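Local structure of major extracellular endoglucanase (Xanthomonas campestris pv. campestris, 4TUF) at residues Arg40-Met45 with Ala81-Leu86; Phe25-Gly30 with Leu89-Lys94. The protein cleaves internal beta-1,4-glucosidic linkages of cellulose, lichenin and cereal beta-glucans through this family 5 glycosyl hydrolase catalytic domain. All coordinates share one frame; numbering follows the deposited sequence. Where two conformers were deposited one is given.

Contact 1 (Arg40-Met45 with Ala81-Leu86). With 2HP (dihydrogenphosphate ion), chain E.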
ATOM      1  N   ARG A  40     -20.304  11.491  -0.410  1.00 57.55           N
ATOM      2  CA  ARG A  40     -20.289  11.220   1.026  1.00 54.32           C
ATOM      3  C   ARG A  40     -19.602  12.317   1.835  1.00 52.49           C
ATOM      4  O   ARG A  40     -18.833  13.115   1.297  1.00 52.49           O
ATOM      5  CB  ARG A  40     -19.588   9.884   1.301  1.00 50.05           C
ATOM      6  CG  ARG A  40     -20.178   8.690   0.570  1.00 48.71           C
ATOM      7  CD  ARG A  40     -21.499   8.247   1.181  1.00 52.03           C
ATOM      8  NE  ARG A  40     -21.398   8.006   2.620  1.00 56.26           N
ATOM      9  CZ  ARG A  40     -20.840   6.929   3.169  1.00 52.04           C
ATOM     10  NH1 ARG A  40     -20.316   5.983   2.403  1.00 47.59           N
ATOM     11  NH2 ARG A  40     -20.798   6.800   4.487  1.00 52.65           N
ATOM     12  N   ASN A  41     -19.885  12.343   3.134  1.00 45.00           N
ATOM     13  CA  ASN A  41     -19.150  13.180   4.076  1.00 44.47           C
ATOM     14  C   ASN A  41     -17.899  12.447   4.538  1.00 45.46           C
ATOM     15  O   ASN A  41     -17.973  11.287   4.945  1.00 49.23           O
ATOM     16  CB  ASN A  41     -20.029  13.548   5.271  1.00 46.32           C
ATOM     17  CG  ASN A  41     -19.256  14.244   6.371  1.00 50.39           C
ATOM     18  OD1 ASN A  41     -18.806  13.612   7.324  1.00 50.42           O
ATOM     19  ND2 ASN A  41     -19.094  15.553   6.241  1.00 50.98           N
ATOM     20  N   TRP A  42     -16.754  13.116   4.468  1.00 47.32           N
ATOM     21  CA  TRP A  42     -15.467  12.446   4.673  1.00 47.54           C
ATOM     22  C   TRP A  42     -15.357  11.805   6.057  1.00 49.99           C
ATOM     23  O   TRP A  42     -14.870  10.686   6.189  1.00 49.95           O
ATOM     24  CB  TRP A  42     -14.310  13.430   4.455  1.00 43.63           C
ATOM     25  CG  TRP A  42     -14.223  14.500   5.499  1.00 45.00           C
ATOM     26  CD1 TRP A  42     -14.976  15.644   5.580  1.00 48.93           C
ATOM     27  CD2 TRP A  42     -13.338  14.523   6.620  1.00 42.98           C
ATOM     28  NE1 TRP A  42     -14.606  16.375   6.685  1.00 48.42           N
ATOM     29  CE2 TRP A  42     -13.604  15.707   7.341  1.00 47.74           C
ATOM     30  CE3 TRP A  42     -12.343  13.658   7.085  1.00 37.30           C
ATOM     31  CZ2 TRP A  42     -12.911  16.042   8.499  1.00 50.76           C
ATOM     32  CZ3 TRP A  42     -11.658  13.992   8.232  1.00 42.20           C
ATOM     33  CH2 TRP A  42     -11.942  15.174   8.927  1.00 46.46           C
ATOM     34  N   LYS A  43     -15.823  12.515   7.081  1.00 55.64           N
ATOM     35  CA  LYS A  43     -15.772  12.016   8.451  1.00 49.46           C
ATOM     36  C   LYS A  43     -16.673  10.793   8.619  1.00 50.69           C
ATOM     37  O   LYS A  43     -16.294   9.821   9.275  1.00 54.49           O
ATOM     38  CB  LYS A  43     -16.183  13.115   9.434  1.00 45.54           C
ATOM     39  CG  LYS A  43     -15.281  13.266  10.648  1.00 50.08           C
ATOM     40  CD  LYS A  43     -16.019  13.983  11.775  1.00 62.93           C
ATOM     41  CE  LYS A  43     -15.070  14.608  12.794  1.00 70.82           C
ATOM     42  NZ  LYS A  43     -14.415  15.843  12.266  1.00 71.73           N
ATOM     43  N   ASP A  44     -17.861  10.839   8.019  1.00 45.79           N
ATOM     44  CA  ASP A  44     -18.805   9.730   8.114  1.00 54.69           C
ATOM     45  C   ASP A  44     -18.309   8.495   7.366  1.00 48.03           C
ATOM     46  O   ASP A  44     -18.559   7.367   7.784  1.00 44.80           O
ATOM     47  CB  ASP A  44     -20.181  10.147   7.589  1.00 71.98           C
ATOM     48  CG  ASP A  44     -20.922  11.060   8.557  1.00 94.09           C
ATOM     49  OD1 ASP A  44     -20.286  11.555   9.517  1.00 98.09           O
ATOM     50  OD2 ASP A  44     -22.138  11.288   8.358  1.00101.98           O
ATOM     51  N   MET A  45     -17.604   8.709   6.263  1.00 45.75           N
ATOM     52  CA  MET A  45     -17.054   7.601   5.493  1.00 42.26           C
ATOM     53  C   MET A  45     -15.920   6.904   6.255  1.00 44.87           C
ATOM     54  O   MET A  45     -15.742   5.691   6.153  1.00 47.27           O
ATOM     55  CB  MET A  45     -16.564   8.094   4.131  1.00 40.87           C
ATOM     56  CG  MET A  45     -16.263   6.982   3.146  1.00 45.89           C
ATOM     57  SD  MET A  45     -16.379   7.506   1.426  1.00 56.85           S
ATOM     58  CE  MET A  45     -15.079   8.724   1.352  1.00 36.70           C
ATOM     59  N   ALA A  81     -18.841  20.638   4.718  1.00 63.05           N
ATOM     60  CA  ALA A  81     -18.765  22.068   5.003  1.00 59.28           C
ATOM     61  C   ALA A  81     -17.466  22.476   5.684  1.00 57.20           C
ATOM     62  O   ALA A  81     -16.980  23.585   5.488  1.00 60.00           O
ATOM     63  CB  ALA A  81     -19.945  22.490   5.854  1.00 61.58           C
ATOM     64  N   ASP A  82     -16.902  21.582   6.484  1.00 56.74           N
ATOM     65  CA  ASP A  82     -15.709  21.927   7.240  1.00 59.45           C
ATOM     66  C   ASP A  82     -14.425  21.824   6.406  1.00 62.13           C
ATOM     67  O   ASP A  82     -13.330  22.054   6.924  1.00 69.27           O
ATOM     68  CB  ASP A  82     -15.602  21.044   8.486  1.00 63.37           C
ATOM     69  CG  ASP A  82     -15.438  19.578   8.150  1.00 69.31           C
ATOM     70  OD1 ASP A  82     -15.794  19.179   7.022  1.00 74.03           O
ATOM     71  OD2 ASP A  82     -14.954  18.822   9.019  1.00 70.79           O
ATOM     72  N   LEU A  83     -14.554  21.491   5.123  1.00 54.90           N
ATOM     73  CA  LEU A  83     -13.393  21.460   4.233  1.00 52.32           C
ATOM     74  C   LEU A  83     -13.358  22.666   3.295  1.00 61.39           C
ATOM     75  O   LEU A  83     -12.381  22.870   2.568  1.00 64.16           O
ATOM     76  CB  LEU A  83     -13.371  20.178   3.406  1.00 51.03           C
ATOM     77  CG  LEU A  83     -13.311  18.841   4.139  1.00 52.16           C
ATOM     78  CD1 LEU A  83     -13.193  17.719   3.126  1.00 40.23           C
ATOM     79  CD2 LEU A  83     -12.160  18.816   5.130  1.00 40.91           C
ATOM     80  N   GLN A  84     -14.422  23.464   3.316  1.00 60.63           N
ATOM     81  CA  GLN A  84     -14.526  24.623   2.433  1.00 59.60           C
ATOM     82  C   GLN A  84     -13.406  25.635   2.671  1.00 58.28           C
ATOM     83  O   GLN A  84     -13.194  26.088   3.797  1.00 59.23           O
ATOM     84  CB  GLN A  84     -15.885  25.298   2.607  1.00 59.23           C
ATOM     85  CG  GLN A  84     -16.315  26.131   1.414  1.00 63.55           C
ATOM     86  CD  GLN A  84     -17.767  26.537   1.494  1.00 76.75           C
ATOM     87  OE1 GLN A  84     -18.440  26.289   2.498  1.00 79.51           O
ATOM     88  NE2 GLN A  84     -18.261  27.167   0.435  1.00 84.25           N
ATOM     89  N   GLY A  85     -12.694  25.982   1.604  1.00 51.29           N
ATOM     90  CA  GLY A  85     -11.596  26.930   1.690  1.00 56.83           C
ATOM     91  C   GLY A  85     -10.240  26.287   1.932  1.00 61.01           C
ATOM     92  O   GLY A  85      -9.204  26.871   1.619  1.00 68.12           O
ATOM     93  N   LEU A  86     -10.242  25.080   2.487  1.00 60.94           N
ATOM     94  CA  LEU A  86      -8.996  24.393   2.812  1.00 58.14           C
ATOM     95  C   LEU A  86      -8.203  24.007   1.569  1.00 59.02           C
ATOM     96  O   LEU A  86      -8.779  23.644   0.545  1.00 68.14           O
ATOM     97  CB  LEU A  86      -9.279  23.138   3.636  1.00 51.33           C
ATOM     98  CG  LEU A  86      -9.949  23.354   4.991  1.00 50.32           C
ATOM     99  CD1 LEU A  86      -9.994  22.048   5.777  1.00 44.61           C
ATOM    100  CD2 LEU A  86      -9.231  24.443   5.774  1.00 49.98           C
TER
HETATM  101  P   2HP E 401     -14.447  19.994  12.350  1.00100.77           P
HETATM  102  O1  2HP E 401     -14.343  20.521  13.762  1.00 97.02           O
HETATM  103  O2  2HP E 401     -15.886  19.656  12.027  1.00 97.84           O
HETATM  104  O3  2HP E 401     -13.950  21.050  11.390  1.00100.35           O
HETATM  105  O4  2HP E 401     -13.602  18.747  12.220  1.00104.35           O
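The indole of W42 meets D82 at its edge and L83 over one face. Its NE1 donates to D82 OD1 across 3.1 Å in a nearly straight bond (165° at the hydrogen) that uses the syn lone pair. The oxygen lies close to the ring plane, and carboxylate and indole are turned only 25° from each other. CG of W42 sits between backbone N and carbonyl carbon (chi1 68°), which carries the pyrrole edge across to the acid. Both methyls of L83 rest on the one face, CD1 lying 3.7 Å from W42 CD1 and CD2 set toward the NE1-CE2 side. On the opposite face lies CB of K43, so the indole is held between two aliphatic groups. Beyond CB the K43 chain bends at its last torsion, bringing NZ to 3.0 Å from O4 of a dihydrogenphosphate ion. The ammonium stays 4.4 Å from D82 OD2, too far for a salt bridge, but its charge probably eases the approach of carboxylate and anion. The helix start itself is N-capped by N41, whose OD1 accepts from D44 N. The W42-D82 bond and the L83 packing join helix 42-51 to the loop leading into helix 88-102, on the outer helical layer of a TIM barrel.

Contact 2 (Phe25-Gly30 with Leu89-Lys94). With 2HP (dihydrogenphosphate ion), chain E.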
ATOM      1  N   PHE A  25      -7.734   5.793  -1.772  1.00 33.79           N
ATOM      2  CA  PHE A  25      -7.137   6.602  -2.832  0.50 35.34           C
ATOM      3  C   PHE A  25      -7.777   7.974  -2.988  1.00 41.92           C
ATOM      4  O   PHE A  25      -8.883   8.208  -2.501  1.00 46.28           O
ATOM      5  CB  PHE A  25      -7.235   5.865  -4.173  0.50 33.43           C
ATOM      6  CG  PHE A  25      -6.321   4.683  -4.285  0.50 37.24           C
ATOM      7  CD1 PHE A  25      -6.654   3.479  -3.704  0.50 41.54           C
ATOM      8  CD2 PHE A  25      -5.123   4.779  -4.973  0.50 40.20           C
ATOM      9  CE1 PHE A  25      -5.808   2.399  -3.802  0.50 43.62           C
ATOM     10  CE2 PHE A  25      -4.277   3.698  -5.075  0.50 36.66           C
ATOM     11  CZ  PHE A  25      -4.620   2.505  -4.491  0.50 38.59           C
ATOM     12  N   GLY A  26      -7.103   8.848  -3.728  1.00 41.09           N
ATOM     13  CA  GLY A  26      -7.611  10.165  -4.038  1.00 40.23           C
ATOM     14  C   GLY A  26      -6.512  11.207  -3.958  1.00 46.73           C
ATOM     15  O   GLY A  26      -6.334  12.001  -4.884  1.00 50.77           O
ATOM     16  N   PHE A  27      -5.760  11.194  -2.859  1.00 39.53           N
ATOM     17  CA  PHE A  27      -4.741  12.212  -2.608  1.00 35.09           C
ATOM     18  C   PHE A  27      -3.571  12.139  -3.591  1.00 40.62           C
ATOM     19  O   PHE A  27      -2.708  13.016  -3.596  1.00 48.16           O
ATOM     20  CB  PHE A  27      -4.207  12.101  -1.173  1.00 36.23           C
ATOM     21  CG  PHE A  27      -5.133  12.661  -0.125  1.00 42.61           C
ATOM     22  CD1 PHE A  27      -5.315  14.029  -0.002  1.00 45.42           C
ATOM     23  CD2 PHE A  27      -5.808  11.821   0.747  1.00 42.07           C
ATOM     24  CE1 PHE A  27      -6.162  14.548   0.959  1.00 42.99           C
ATOM     25  CE2 PHE A  27      -6.656  12.333   1.709  1.00 40.72           C
ATOM     26  CZ  PHE A  27      -6.834  13.698   1.816  1.00 42.46           C
ATOM     27  N   GLU A  28      -3.535  11.097  -4.417  1.00 36.13           N
ATOM     28  CA  GLU A  28      -2.453  10.950  -5.384  1.00 37.14           C
ATOM     29  C   GLU A  28      -2.952  11.230  -6.794  1.00 35.72           C
ATOM     30  O   GLU A  28      -2.268  10.937  -7.774  1.00 40.77           O
ATOM     31  CB  GLU A  28      -1.834   9.547  -5.296  1.00 41.22           C
ATOM     32  CG  GLU A  28      -2.551   8.450  -6.085  1.00 49.27           C
ATOM     33  CD  GLU A  28      -3.975   8.183  -5.614  1.00 52.92           C
ATOM     34  OE1 GLU A  28      -4.356   8.647  -4.512  1.00 49.03           O
ATOM     35  OE2 GLU A  28      -4.713   7.497  -6.356  1.00 53.07           O
ATOM     36  N   THR A  29      -4.143  11.813  -6.892  1.00 33.43           N
ATOM     37  CA  THR A  29      -4.754  12.073  -8.190  1.00 34.97           C
ATOM     38  C   THR A  29      -4.926  13.559  -8.472  1.00 39.27           C
ATOM     39  O   THR A  29      -4.586  14.407  -7.647  1.00 35.59           O
ATOM     40  CB  THR A  29      -6.130  11.409  -8.301  1.00 37.61           C
ATOM     41  OG1 THR A  29      -7.087  12.176  -7.559  1.00 37.87           O
ATOM     42  CG2 THR A  29      -6.078   9.982  -7.765  1.00 33.40           C
ATOM     43  N   GLY A  30      -5.478  13.860  -9.644  1.00 43.34           N
ATOM     44  CA  GLY A  30      -5.682  15.229 -10.069  1.00 36.34           C
ATOM     45  C   GLY A  30      -6.582  16.022  -9.148  1.00 43.39           C
ATOM     46  O   GLY A  30      -6.530  17.249  -9.144  1.00 49.10           O
ATOM     47  N   LEU A  89      -3.417  20.203   1.187  1.00 39.86           N
ATOM     48  CA  LEU A  89      -2.505  19.891   2.279  1.00 41.64           C
ATOM     49  C   LEU A  89      -3.244  19.926   3.612  1.00 42.61           C
ATOM     50  O   LEU A  89      -3.100  19.028   4.444  1.00 39.56           O
ATOM     51  CB  LEU A  89      -1.331  20.871   2.298  1.00 42.29           C
ATOM     52  CG  LEU A  89      -0.309  20.662   3.418  1.00 39.45           C
ATOM     53  CD1 LEU A  89       0.248  19.244   3.397  1.00 33.09           C
ATOM     54  CD2 LEU A  89       0.809  21.675   3.294  1.00 39.02           C
ATOM     55  N   GLN A  90      -4.051  20.962   3.802  1.00 46.02           N
ATOM     56  CA  GLN A  90      -4.817  21.107   5.032  1.00 44.29           C
ATOM     57  C   GLN A  90      -5.900  20.037   5.152  1.00 44.42           C
ATOM     58  O   GLN A  90      -6.321  19.699   6.255  1.00 49.18           O
ATOM     59  CB  GLN A  90      -5.431  22.502   5.111  1.00 41.39           C
ATOM     60  CG  GLN A  90      -4.395  23.601   5.256  1.00 46.69           C
ATOM     61  CD  GLN A  90      -4.971  24.980   5.011  1.00 53.93           C
ATOM     62  OE1 GLN A  90      -6.038  25.123   4.414  1.00 57.72           O
ATOM     63  NE2 GLN A  90      -4.265  26.004   5.472  1.00 54.83           N
ATOM     64  N   ILE A  91      -6.344  19.496   4.023  1.00 42.90           N
ATOM     65  CA  ILE A  91      -7.337  18.430   4.064  1.00 46.55           C
ATOM     66  C   ILE A  91      -6.646  17.118   4.436  1.00 46.87           C
ATOM     67  O   ILE A  91      -7.179  16.325   5.212  1.00 48.18           O
ATOM     68  CB  ILE A  91      -8.096  18.300   2.721  1.00 47.60           C
ATOM     69  CG1 ILE A  91      -8.892  19.578   2.449  1.00 51.55           C
ATOM     70  CG2 ILE A  91      -9.049  17.112   2.746  1.00 43.04           C
ATOM     71  CD1 ILE A  91      -9.714  19.540   1.169  1.00 49.06           C
ATOM     72  N   LEU A  92      -5.448  16.903   3.901  1.00 50.44           N
ATOM     73  CA  LEU A  92      -4.638  15.756   4.292  1.00 42.51           C
ATOM     74  C   LEU A  92      -4.358  15.824   5.790  1.00 47.84           C
ATOM     75  O   LEU A  92      -4.534  14.836   6.509  1.00 54.11           O
ATOM     76  CB  LEU A  92      -3.332  15.711   3.496  1.00 38.27           C
ATOM     77  CG  LEU A  92      -2.375  14.540   3.746  1.00 38.10           C
ATOM     78  CD1 LEU A  92      -3.077  13.208   3.509  1.00 35.15           C
ATOM     79  CD2 LEU A  92      -1.115  14.654   2.871  1.00 28.27           C
ATOM     80  N   ASP A  93      -3.941  17.000   6.256  1.00 41.32           N
ATOM     81  CA  ASP A  93      -3.702  17.222   7.676  1.00 42.97           C
ATOM     82  C   ASP A  93      -4.914  16.806   8.501  1.00 48.98           C
ATOM     83  O   ASP A  93      -4.787  16.087   9.493  1.00 55.11           O
ATOM     84  CB  ASP A  93      -3.366  18.691   7.949  1.00 36.09           C
ATOM     85  CG  ASP A  93      -1.969  19.071   7.487  1.00 50.30           C
ATOM     86  OD1 ASP A  93      -1.214  18.179   7.030  1.00 49.14           O
ATOM     87  OD2 ASP A  93      -1.619  20.267   7.600  1.00 47.29           O
ATOM     88  N   LYS A  94      -6.089  17.247   8.065  1.00 41.99           N
ATOM     89  CA  LYS A  94      -7.333  16.996   8.785  1.00 41.59           C
ATOM     90  C   LYS A  94      -7.758  15.521   8.742  1.00 45.27           C
ATOM     91  O   LYS A  94      -8.337  15.008   9.700  1.00 50.17           O
ATOM     92  CB  LYS A  94      -8.442  17.879   8.214  1.00 41.99           C
ATOM     93  CG  LYS A  94      -9.569  18.170   9.177  1.00 50.29           C
ATOM     94  CD  LYS A  94     -10.491  19.241   8.618  1.00 56.67           C
ATOM     95  CE  LYS A  94     -11.438  19.753   9.688  1.00 64.23           C
ATOM     96  NZ  LYS A  94     -10.692  20.451  10.773  1.00 72.68           N
TER
HETATM   97  P   2HP E 401     -14.447  19.994  12.350  1.00100.77           P
HETATM   98  O1  2HP E 401     -14.343  20.521  13.762  1.00 97.02           O
HETATM   99  O2  2HP E 401     -15.886  19.656  12.027  1.00 97.84           O
HETATM  100  O3  2HP E 401     -13.950  21.050  11.390  1.00100.35           O
HETATM  101  O4  2HP E 401     -13.602  18.747  12.220  1.00104.35           O
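In the (beta/alpha)8 barrel of family 5 glycosyl hydrolases, the loop after strand 16-23 folds here against helix 88-102 of the surrounding helical layer. F27 is the residue that reaches across. Its CG stands anti to the carbonyl carbon, and the phenyl ring extends to the helix surface between the side chains of I91 and L92. L92 lies over one face: its CD1 methyl is centred above the ring, 3.9 Å from the centroid and only 3° off the normal, a CH-pi contact. The leucine's CG is anti to its own backbone N (chi1 -178°), and the bend at chi2 then sets CD1 above the phenyl group. I91 comes instead to the ring edge near its plane, CG2 approaching F27 CZ at 4.2 Å, while the rest of its side chain leads elsewhere. The CE1-CZ edge of the ring also packs on the helix backbone, with F27 CE1 3.8 Å from L92 N.

A type I turn from G26 to T29 presents the phenylalanine. The carbonyl O of G26, at the start of the turn, accepts from T29 N at 3.0 Å and T29 OG1 at 2.8 Å, the hydroxyl lying in the carbonyl plane on a lone pair. F27 O is bound in turn by T65 OG1. Strand 56-61 brings L59 against both F27 and L92, so the aromatic ring belongs to the apolar layer between barrel and helix. Two residues beyond L92, K94 extends toward the dihydrogenphosphate, its CE 3.3 Å from O3. Within the turn, the carboxylate of E28 grips the backbone: G26 N donates to the syn lone pair of E28 OE1 over 2.9 Å, with 161° at the hydrogen.

Overall arrangement
Both contacts use helix 88-102 or the loop that enters it, on the same side of the chain's centre, with their own centres about 12 Å apart. Contact 2 is the inner one: all its touching residues are buried, and apolar packing with a CH-pi contact joins its two segments, no charged or polar side chain taking part across it. Contact 1 lies farther out, about 24 Å from the chain centre, and there a buried indole shares the interface with partly exposed charged groups. K94 bridges the two, its carbonyl O meeting W42 and its aliphatic chain D82 and L83, while L86 packs on I91. One dihydrogenphosphate touches K43, D82 and K94, tying charged side chains of both contacts to a single anion, away from the annotated active-site residues.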